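Side-chain contacts in nicotinamide riboside transporter PnuC (Neisseria mucosa ATCC 25996, PDB 4QTN), which probably carries nicotinamide riboside across the inner membrane as a homotrimeric vitamin B3 transporter: residues C[226-229]-C[230-233]; C[35-38]-C[39-42]; C[129-132]-C[133-137]; C[28-31]-C[32-35]. All coordinates share one frame; numbering follows the deposited sequence.

Contact 1: residues C[226-229]-C[230-233]; sequences INWT and KLVK
Leu-231 lays its CD2 methyl over one face of the Trp-228 indole, three residues back on the same helix. CD2 stands 3.7 Å from the centroid of the five-membered ring of Trp-228 and 13° off the ring normal, a CH-pi contact. The closest ring atom is Trp-228 CD1, 3.6 Å from Leu-231 CD2. The methyl lies above the pyrrole end, not the six-membered ring. Asn-227 crosses the same leucine at a slant. With chi1 at -164° it carries its amide beside its own carbonyl carbon, and Asn-227 ND2 comes 4.1 Å from Leu-231 CD2. Asn-227 ND2 bonds Gly-58 O, and Trp-228 NE1 bonds Val-57 O. Trp-182 also meets the indole edge-to-face. Round the helix, Thr-229 and Lys-233 run side by side in the same direction, with Thr-229 CG2 3.6 Å from Lys-233 NZ. Thr-229 OG1 turns back to Tyr-225 O. Val-232 N bonds Trp-228 O (2.8 Å) in the same turn. This is an i to i+3 aromatic-aliphatic contact near the probably cytoplasmic end of helix 208-234, where it leaves its transmembrane span. Val-57 and Trp-182 line the nicotinamide riboside pocket, so Trp-228 is a second-shell residue of that site.

Contact 2: residues C[35-38]-C[39-42]; sequences VFNP and DSWL
The backbone turns at Asn-37 to Ser-40 between helix 17-34 and helix 41-59, with a weak bond from Ser-40 N to Asn-37 O (3.4 Å, N-H...O angle 122°). Asn-37 and Asp-39 meet across this turn. The carboxylate of Asp-39 is turned almost square to the amide of Asn-37, with their planes 89° apart. Asp-39 OD1 is modelled 3.4 Å from Asn-37 ND2, but the angle is too poor for a hydrogen bond. The exact position of this oxygen is doubtful, because it sits too close to the backbone of Asn-37. The amide nitrogen turns back instead: Asn-37 ND2 donates to Phe-36 O at 3.2 Å, reaching it from above the carbonyl plane. Asp-39 CG sits between its backbone N and carbonyl carbon (chi1 38°), on the side of the preceding residues. Further on, Trp-41 CB lies 3.5 Å from Pro-38 O. Ser-40 OG stays 3.9 Å from Asn-37 OD1, a loose approach. Asn-37 packs on Thr-158 of the second subunit and Phe-36 on Thr-142 of that subunit. Ser-40 is the centre of an inverse gamma turn, in which Trp-41 N bonds Asp-39 O weakly (3.1 Å). The whole forms a short surface connection between two consecutive transmembrane helices.

Contact 3: residues C[129-132]-C[133-137]; sequences RQWL and LVVAA
The contact belongs to the first turns of helix 128-147, where the chain enters the membrane, probably on its cytoplasmic side. Trp-131 and Val-135 meet here one turn apart. The CG2 methyl of Val-135 lies over one face of the Trp-131 indole, 4.2 Å from the centroid of the five-membered ring and 19° off the ring normal. It is a CH-pi contact, offset toward the rim, with Val-135 CG2 4.0 Å from Trp-131 NE1. Trp-131 CG stands anti to its backbone N (chi1 -173°), which lays the indole along the helix toward the next turn. Val-134 adds a looser touch, its CB 4.4 Å from Trp-131 CE3. In the backbone of the same pair, Val-135 N donates to Trp-131 O at 3.0 Å, nearly in line with the carbonyl bond. Two residues earlier, Leu-133 N bonds Arg-129 O (3.2 Å). The same surface faces the third subunit: Trp-131 also packs on Met-25, and Val-135 on Gly-28, of that subunit. The indole therefore works in two ways. Its face rests on an aliphatic methyl of its own helix, while its N-H is spent on a hydrogen bond to Val-21 O of the third subunit. That bond joins the two subunits through a buried side chain.

Contact 4: residues C[28-31]-C[32-35]; sequences GIQA and VVFV
This is a local contact along the last turns of transmembrane helix 17-34, buried between the rest of its own subunit and a neighbouring one. It is an ordinary alpha-helical ladder of i to i+4 bonds, ending where Val-35 leaves helical geometry. Val-32 N donates to Gly-28 O at 2.7 Å with an N-H...O angle of 169°, and Val-33 N donates to Ile-29 O at 3.0 Å. In the second of these the donor stands above the carbonyl plane. The last turn has a shared acceptor. Phe-34 N bonds Gln-30 O and leans weakly on Ala-31 O, which also takes Val-35 N at 2.9 Å.

The side chains spread to different neighbours. Gln-30 and Val-33 lie side by side and point the same way, with Gln-30 OE1 4.0 Å from Val-33 CG1. The glutamine chain bends at chi2 (42°), which brings its amide alongside the valine. Gln-30 packs on Ala-47, Val-48 and Ile-51 of helix 41-59, and Val-33 packs on Leu-208 of helix 208-234. The second subunit covers another side, where Val-32 meets Thr-142 and Ile-29 meets Val-166 of that chain. Gln-30 and Val-33 thus tie the helix to its own bundle, and Ile-29 and Val-32 tie it to the second subunit. Within the helix itself, the valines rest against carbonyl oxygens of the turn before. Val-32 CG2, anti to its own carbonyl carbon, lies 3.4 Å from Gly-28 O.

Overall arrangement
Contacts 2 and 4 are neighbours. They share Val-35, their centres are 9 Å apart, and Trp-41 CB lies 4.1 Å from Phe-34 CE2. Both touch the second subunit. Contacts 1 and 3 lie across the chain's centre from contact 2, with centres about 37 Å and 43 Å from it. Their own centres are 21 Å apart, and they do not touch. Contact 1 comes nearest to the ligand: the side chain of Trp-228 is about 8 Å from the bound nicotinamide riboside. The side chain of Trp-131 is about 13 Å from the bound nicotinamide riboside, and that of Gln-30 about 14 Å from it. Contacts 2, 3 and 4 all reach neighbouring subunits, whereas contact 1 stays within its own chain.

Contact 1: residues C[226-229]-C[230-233]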
loop_
_atom_site.group_PDB
_atom_site.type_symbol
_atom_site.label_atom_id
_atom_site.label_comp_id
_atom_site.label_asym_id
_atom_site.label_seq_id
_atom_site.Cartn_x
_atom_site.Cartn_y
_atom_site.Cartn_z
ATOM N N ILE C 226 7.431 8.535 9.890
ATOM C CA ILE C 226 7.625 7.995 11.262
ATOM C C ILE C 226 8.909 8.504 11.965
ATOM O O ILE C 226 8.830 9.060 13.066
ATOM C CB ILE C 226 7.589 6.468 11.301
ATOM C CG1 ILE C 226 6.164 5.977 11.226
ATOM C CG2 ILE C 226 8.174 5.970 12.591
ATOM C CD1 ILE C 226 6.000 4.782 10.319
ATOM N N ASN C 227 10.066 8.340 11.314
ATOM C CA ASN C 227 11.360 8.681 11.916
ATOM C C ASN C 227 11.560 10.143 12.122
ATOM O O ASN C 227 12.088 10.559 13.160
ATOM C CB ASN C 227 12.507 8.172 11.069
ATOM C CG ASN C 227 13.822 8.150 11.833
ATOM O OD1 ASN C 227 13.985 7.381 12.800
ATOM N ND2 ASN C 227 14.775 8.987 11.405
ATOM N N TRP C 228 11.222 10.929 11.102
ATOM C CA TRP C 228 11.207 12.388 11.230
ATOM C C TRP C 228 10.290 12.903 12.345
ATOM O O TRP C 228 10.599 13.908 12.977
ATOM C CB TRP C 228 10.896 13.062 9.895
ATOM C CG TRP C 228 12.103 13.343 9.160
ATOM C CD1 TRP C 228 13.021 12.442 8.743
ATOM C CD2 TRP C 228 12.596 14.629 8.782
ATOM N NE1 TRP C 228 14.066 13.076 8.111
ATOM C CE2 TRP C 228 13.828 14.423 8.119
ATOM C CE3 TRP C 228 12.112 15.933 8.916
ATOM C CZ2 TRP C 228 14.585 15.476 7.596
ATOM C CZ3 TRP C 228 12.876 16.986 8.401
ATOM C CH2 TRP C 228 14.094 16.747 7.753
ATOM N N THR C 229 9.194 12.205 12.628
ATOM C CA THR C 229 8.458 12.517 13.840
ATOM C C THR C 229 9.317 12.333 15.096
ATOM O O THR C 229 9.442 13.258 15.906
ATOM C CB THR C 229 7.144 11.750 13.954
ATOM O OG1 THR C 229 6.265 12.209 12.940
ATOM C CG2 THR C 229 6.496 12.025 15.285
ATOM N N LYS C 230 9.920 11.153 15.246
ATOM C CA LYS C 230 10.823 10.896 16.378
ATOM C C LYS C 230 11.885 12.007 16.478
ATOM O O LYS C 230 12.282 12.412 17.576
ATOM C CB LYS C 230 11.474 9.497 16.270
ATOM C CG LYS C 230 10.512 8.338 16.584
ATOM C CD LYS C 230 10.792 7.079 15.729
ATOM C CE LYS C 230 11.710 6.068 16.424
ATOM N NZ LYS C 230 10.982 4.887 16.983
ATOM N N LEU C 231 12.270 12.534 15.325
ATOM C CA LEU C 231 13.331 13.510 15.207
ATOM C C LEU C 231 12.839 14.875 15.678
ATOM O O LEU C 231 13.521 15.575 16.425
ATOM C CB LEU C 231 13.723 13.597 13.741
ATOM C CG LEU C 231 15.129 13.580 13.152
ATOM C CD1 LEU C 231 16.122 12.741 13.934
ATOM C CD2 LEU C 231 14.984 13.059 11.733
ATOM N N VAL C 232 11.653 15.259 15.220
ATOM C CA VAL C 232 11.050 16.530 15.621
ATOM C C VAL C 232 10.896 16.625 17.139
ATOM O O VAL C 232 11.042 17.691 17.699
ATOM C CB VAL C 232 9.679 16.770 14.920
ATOM C CG1 VAL C 232 8.764 17.626 15.780
ATOM C CG2 VAL C 232 9.882 17.415 13.556
ATOM N N LYS C 233 10.604 15.504 17.797
ATOM C CA LYS C 233 10.547 15.491 19.248
ATOM C C LYS C 233 11.913 15.651 19.874
ATOM O O LYS C 233 12.057 16.378 20.828
ATOM C CB LYS C 233 9.876 14.229 19.773
ATOM C CG LYS C 233 8.408 14.407 20.128
ATOM C CD LYS C 233 7.735 13.069 20.442
ATOM C CE LYS C 233 6.355 12.955 19.787
ATOM N NZ LYS C 233 6.253 11.764 18.884
#

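Contact 2: residues C[35-38]-C[39-42]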
loop_
_atom_site.group_PDB
_atom_site.type_symbol
_atom_site.label_atom_id
_atom_site.label_comp_id
_atom_site.label_asym_id
_atom_site.label_seq_id
_atom_site.Cartn_x
_atom_site.Cartn_y
_atom_site.Cartn_z
ATOM N N VAL C 35 21.765 -7.993 -12.202
ATOM C CA VAL C 35 22.403 -9.259 -12.597
ATOM C C VAL C 35 21.459 -10.047 -13.533
ATOM O O VAL C 35 21.669 -11.211 -13.804
ATOM C CB VAL C 35 22.877 -10.108 -11.371
ATOM C CG1 VAL C 35 23.826 -11.216 -11.815
ATOM C CG2 VAL C 35 23.589 -9.225 -10.360
ATOM N N PHE C 36 20.441 -9.363 -14.042
ATOM C CA PHE C 36 19.600 -9.902 -15.083
ATOM C C PHE C 36 19.698 -9.033 -16.311
ATOM O O PHE C 36 19.568 -9.513 -17.428
ATOM C CB PHE C 36 18.154 -9.947 -14.622
ATOM C CG PHE C 36 17.759 -11.238 -13.968
ATOM C CD1 PHE C 36 18.134 -11.514 -12.656
ATOM C CD2 PHE C 36 16.973 -12.169 -14.649
ATOM C CE1 PHE C 36 17.732 -12.691 -12.035
ATOM C CE2 PHE C 36 16.582 -13.352 -14.035
ATOM C CZ PHE C 36 16.962 -13.611 -12.726
ATOM N N ASN C 37 19.924 -7.742 -16.097
ATOM C CA ASN C 37 19.927 -6.764 -17.184
ATOM C C ASN C 37 21.163 -5.853 -17.167
ATOM O O ASN C 37 21.048 -4.665 -16.863
ATOM C CB ASN C 37 18.651 -5.910 -17.125
ATOM C CG ASN C 37 17.687 -6.207 -18.261
ATOM O OD1 ASN C 37 16.731 -5.466 -18.480
ATOM N ND2 ASN C 37 17.935 -7.292 -18.990
ATOM N N PRO C 38 22.349 -6.399 -17.517
ATOM C CA PRO C 38 23.561 -5.581 -17.399
ATOM C C PRO C 38 23.508 -4.369 -18.332
ATOM O O PRO C 38 24.126 -3.333 -18.052
ATOM C CB PRO C 38 24.683 -6.544 -17.834
ATOM C CG PRO C 38 24.062 -7.909 -17.852
ATOM C CD PRO C 38 22.624 -7.687 -18.171
ATOM N N ASP C 39 22.739 -4.506 -19.414
ATOM C CA ASP C 39 22.617 -3.487 -20.459
ATOM C C ASP C 39 22.158 -2.115 -19.937
ATOM O O ASP C 39 22.777 -1.098 -20.250
ATOM C CB ASP C 39 21.692 -3.982 -21.588
ATOM C CG ASP C 39 20.497 -4.797 -21.066
ATOM O OD1 ASP C 39 20.559 -5.311 -19.922
ATOM O OD2 ASP C 39 19.501 -4.930 -21.811
ATOM N N SER C 40 21.074 -2.092 -19.154
ATOM C CA SER C 40 20.634 -0.854 -18.486
ATOM C C SER C 40 21.325 -0.682 -17.129
ATOM O O SER C 40 20.692 -0.744 -16.066
ATOM C CB SER C 40 19.103 -0.799 -18.350
ATOM O OG SER C 40 18.575 -2.035 -17.902
ATOM N N TRP C 41 22.640 -0.489 -17.185
ATOM C CA TRP C 41 23.453 -0.265 -16.001
ATOM C C TRP C 41 23.171 1.113 -15.410
ATOM O O TRP C 41 23.369 1.332 -14.219
ATOM C CB TRP C 41 24.936 -0.382 -16.358
ATOM C CG TRP C 41 25.432 0.758 -17.221
ATOM C CD1 TRP C 41 25.227 0.923 -18.567
ATOM C CD2 TRP C 41 26.185 1.895 -16.788
ATOM N NE1 TRP C 41 25.813 2.093 -18.996
ATOM C CE2 TRP C 41 26.413 2.706 -17.928
ATOM C CE3 TRP C 41 26.695 2.308 -15.554
ATOM C CZ2 TRP C 41 27.133 3.908 -17.866
ATOM C CZ3 TRP C 41 27.415 3.505 -15.495
ATOM C CH2 TRP C 41 27.623 4.288 -16.646
ATOM N N LEU C 42 22.705 2.034 -16.255
ATOM C CA LEU C 42 22.494 3.424 -15.851
ATOM C C LEU C 42 21.409 3.523 -14.817
ATOM O O LEU C 42 21.659 3.953 -13.691
ATOM C CB LEU C 42 22.139 4.307 -17.053
ATOM C CG LEU C 42 23.188 5.267 -17.625
ATOM C CD1 LEU C 42 22.490 6.501 -18.160
ATOM C CD2 LEU C 42 24.241 5.661 -16.599
#

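Contact 3: residues C[129-132]-C[133-137]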
loop_
_atom_site.group_PDB
_atom_site.type_symbol
_atom_site.label_atom_id
_atom_site.label_comp_id
_atom_site.label_asym_id
_atom_site.label_seq_id
_atom_site.Cartn_x
_atom_site.Cartn_y
_atom_site.Cartn_z
ATOM N N ARG C 129 -2.052 26.095 10.518
ATOM C CA ARG C 129 -2.152 27.390 9.870
ATOM C C ARG C 129 -1.015 27.523 8.881
ATOM O O ARG C 129 -1.244 27.638 7.676
ATOM C CB ARG C 129 -2.110 28.525 10.901
ATOM C CG ARG C 129 -3.193 29.577 10.691
ATOM C CD ARG C 129 -2.882 30.902 11.398
ATOM N NE ARG C 129 -2.623 30.759 12.843
ATOM C CZ ARG C 129 -3.469 31.120 13.814
ATOM N NH1 ARG C 129 -4.661 31.633 13.517
ATOM N NH2 ARG C 129 -3.125 30.965 15.087
ATOM N N GLN C 130 0.215 27.430 9.391
ATOM C CA GLN C 130 1.421 27.427 8.562
ATOM C C GLN C 130 1.295 26.507 7.339
ATOM O O GLN C 130 1.732 26.861 6.245
ATOM C CB GLN C 130 2.623 27.002 9.389
ATOM C CG GLN C 130 2.797 27.746 10.690
ATOM C CD GLN C 130 4.171 27.523 11.279
ATOM O OE1 GLN C 130 4.526 26.406 11.652
ATOM N NE2 GLN C 130 4.965 28.587 11.351
ATOM N N TRP C 131 0.719 25.320 7.552
ATOM C CA TRP C 131 0.456 24.343 6.489
ATOM C C TRP C 131 -0.542 24.889 5.470
ATOM O O TRP C 131 -0.220 24.996 4.273
ATOM C CB TRP C 131 -0.083 23.037 7.118
ATOM C CG TRP C 131 -0.267 21.797 6.158
ATOM C CD1 TRP C 131 -1.390 21.015 6.032
ATOM C CD2 TRP C 131 0.723 21.203 5.302
ATOM N NE1 TRP C 131 -1.165 20.003 5.139
ATOM C CE2 TRP C 131 0.120 20.095 4.676
ATOM C CE3 TRP C 131 2.052 21.513 4.989
ATOM C CZ2 TRP C 131 0.798 19.299 3.769
ATOM C CZ3 TRP C 131 2.730 20.701 4.082
ATOM C CH2 TRP C 131 2.105 19.617 3.490
ATOM N N LEU C 132 -1.749 25.251 5.944
ATOM C CA LEU C 132 -2.832 25.698 5.050
ATOM C C LEU C 132 -2.340 26.744 4.041
ATOM O O LEU C 132 -2.787 26.767 2.901
ATOM C CB LEU C 132 -4.034 26.231 5.843
ATOM C CG LEU C 132 -5.132 26.907 4.994
ATOM C CD1 LEU C 132 -6.019 25.879 4.296
ATOM C CD2 LEU C 132 -5.962 27.881 5.811
ATOM N N LEU C 133 -1.411 27.589 4.470
ATOM C CA LEU C 133 -0.711 28.471 3.563
ATOM C C LEU C 133 0.011 27.707 2.465
ATOM O O LEU C 133 -0.233 27.944 1.287
ATOM C CB LEU C 133 0.294 29.292 4.317
ATOM C CG LEU C 133 -0.091 30.720 4.561
ATOM C CD1 LEU C 133 -1.345 30.751 5.417
ATOM C CD2 LEU C 133 1.077 31.445 5.225
ATOM N N VAL C 134 0.923 26.808 2.857
ATOM C CA VAL C 134 1.777 26.089 1.890
ATOM C C VAL C 134 0.952 25.333 0.836
ATOM O O VAL C 134 1.270 25.387 -0.340
ATOM C CB VAL C 134 2.778 25.120 2.585
ATOM C CG1 VAL C 134 3.598 24.372 1.552
ATOM C CG2 VAL C 134 3.709 25.876 3.511
ATOM N N VAL C 135 -0.108 24.642 1.271
ATOM C CA VAL C 135 -1.048 23.969 0.351
ATOM C C VAL C 135 -1.597 24.938 -0.699
ATOM O O VAL C 135 -1.634 24.621 -1.891
ATOM C CB VAL C 135 -2.238 23.333 1.127
ATOM C CG1 VAL C 135 -3.468 23.163 0.229
ATOM C CG2 VAL C 135 -1.828 22.008 1.756
ATOM N N ALA C 136 -2.041 26.109 -0.236
ATOM C CA ALA C 136 -2.512 27.186 -1.100
ATOM C C ALA C 136 -1.425 27.656 -2.053
ATOM O O ALA C 136 -1.620 27.682 -3.260
ATOM C CB ALA C 136 -2.993 28.342 -0.257
ATOM N N ALA C 137 -0.286 28.048 -1.493
ATOM C CA ALA C 137 0.919 28.328 -2.265
ATOM C C ALA C 137 1.054 27.438 -3.516
ATOM O O ALA C 137 1.292 27.947 -4.619
ATOM C CB ALA C 137 2.153 28.197 -1.379
#

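Contact 4: residues C[28-31]-C[32-35]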
loop_
_atom_site.group_PDB
_atom_site.type_symbol
_atom_site.label_atom_id
_atom_site.label_comp_id
_atom_site.label_asym_id
_atom_site.label_seq_id
_atom_site.Cartn_x
_atom_site.Cartn_y
_atom_site.Cartn_z
ATOM N N GLY C 28 19.873 -5.231 -2.451
ATOM C CA GLY C 28 19.804 -6.595 -2.978
ATOM C C GLY C 28 18.880 -6.755 -4.180
ATOM O O GLY C 28 19.311 -7.231 -5.232
ATOM N N ILE C 29 17.605 -6.383 -4.014
ATOM C CA ILE C 29 16.612 -6.489 -5.094
ATOM C C ILE C 29 17.077 -5.687 -6.303
ATOM O O ILE C 29 16.790 -6.029 -7.461
ATOM C CB ILE C 29 15.219 -5.971 -4.643
ATOM C CG1 ILE C 29 14.765 -6.663 -3.353
ATOM C CG2 ILE C 29 14.177 -6.154 -5.739
ATOM C CD1 ILE C 29 14.667 -8.170 -3.453
ATOM N N GLN C 30 17.813 -4.624 -6.022
ATOM C CA GLN C 30 18.357 -3.773 -7.048
ATOM C C GLN C 30 19.536 -4.467 -7.741
ATOM O O GLN C 30 19.641 -4.441 -8.970
ATOM C CB GLN C 30 18.781 -2.424 -6.440
ATOM C CG GLN C 30 18.569 -1.222 -7.346
ATOM C CD GLN C 30 17.246 -1.269 -8.091
ATOM O OE1 GLN C 30 17.222 -1.384 -9.320
ATOM N NE2 GLN C 30 16.134 -1.177 -7.351
ATOM N N ALA C 31 20.397 -5.113 -6.944
ATOM C CA ALA C 31 21.523 -5.900 -7.474
ATOM C C ALA C 31 21.011 -7.053 -8.291
ATOM O O ALA C 31 21.482 -7.294 -9.404
ATOM C CB ALA C 31 22.403 -6.414 -6.347
ATOM N N VAL C 32 20.033 -7.766 -7.741
ATOM C CA VAL C 32 19.471 -8.930 -8.406
ATOM C C VAL C 32 18.749 -8.568 -9.723
ATOM O O VAL C 32 18.866 -9.297 -10.701
ATOM C CB VAL C 32 18.584 -9.761 -7.452
ATOM C CG1 VAL C 32 17.766 -10.785 -8.219
ATOM C CG2 VAL C 32 19.449 -10.445 -6.406
ATOM N N VAL C 33 18.062 -7.416 -9.764
ATOM C CA VAL C 33 17.442 -6.944 -11.034
ATOM C C VAL C 33 18.466 -6.628 -12.142
ATOM O O VAL C 33 18.192 -6.831 -13.328
ATOM C CB VAL C 33 16.463 -5.760 -10.821
ATOM C CG1 VAL C 33 16.834 -4.572 -11.700
ATOM C CG2 VAL C 33 15.033 -6.200 -11.094
ATOM N N PHE C 34 19.651 -6.174 -11.735
ATOM C CA PHE C 34 20.727 -5.818 -12.668
ATOM C C PHE C 34 21.557 -7.035 -13.108
ATOM O O PHE C 34 22.007 -7.105 -14.254
ATOM C CB PHE C 34 21.628 -4.745 -12.045
ATOM C CG PHE C 34 23.021 -4.716 -12.597
ATOM C CD1 PHE C 34 24.023 -5.513 -12.041
ATOM C CD2 PHE C 34 23.347 -3.863 -13.643
ATOM C CE1 PHE C 34 25.309 -5.478 -12.541
ATOM C CE2 PHE C 34 24.639 -3.823 -14.149
ATOM C CZ PHE C 34 25.618 -4.635 -13.601
ATOM N N VAL C 35 21.765 -7.993 -12.202
ATOM C CA VAL C 35 22.403 -9.259 -12.597
ATOM C C VAL C 35 21.459 -10.047 -13.533
ATOM O O VAL C 35 21.669 -11.211 -13.804
ATOM C CB VAL C 35 22.877 -10.108 -11.371
ATOM C CG1 VAL C 35 23.826 -11.216 -11.815
ATOM C CG2 VAL C 35 23.589 -9.225 -10.360
#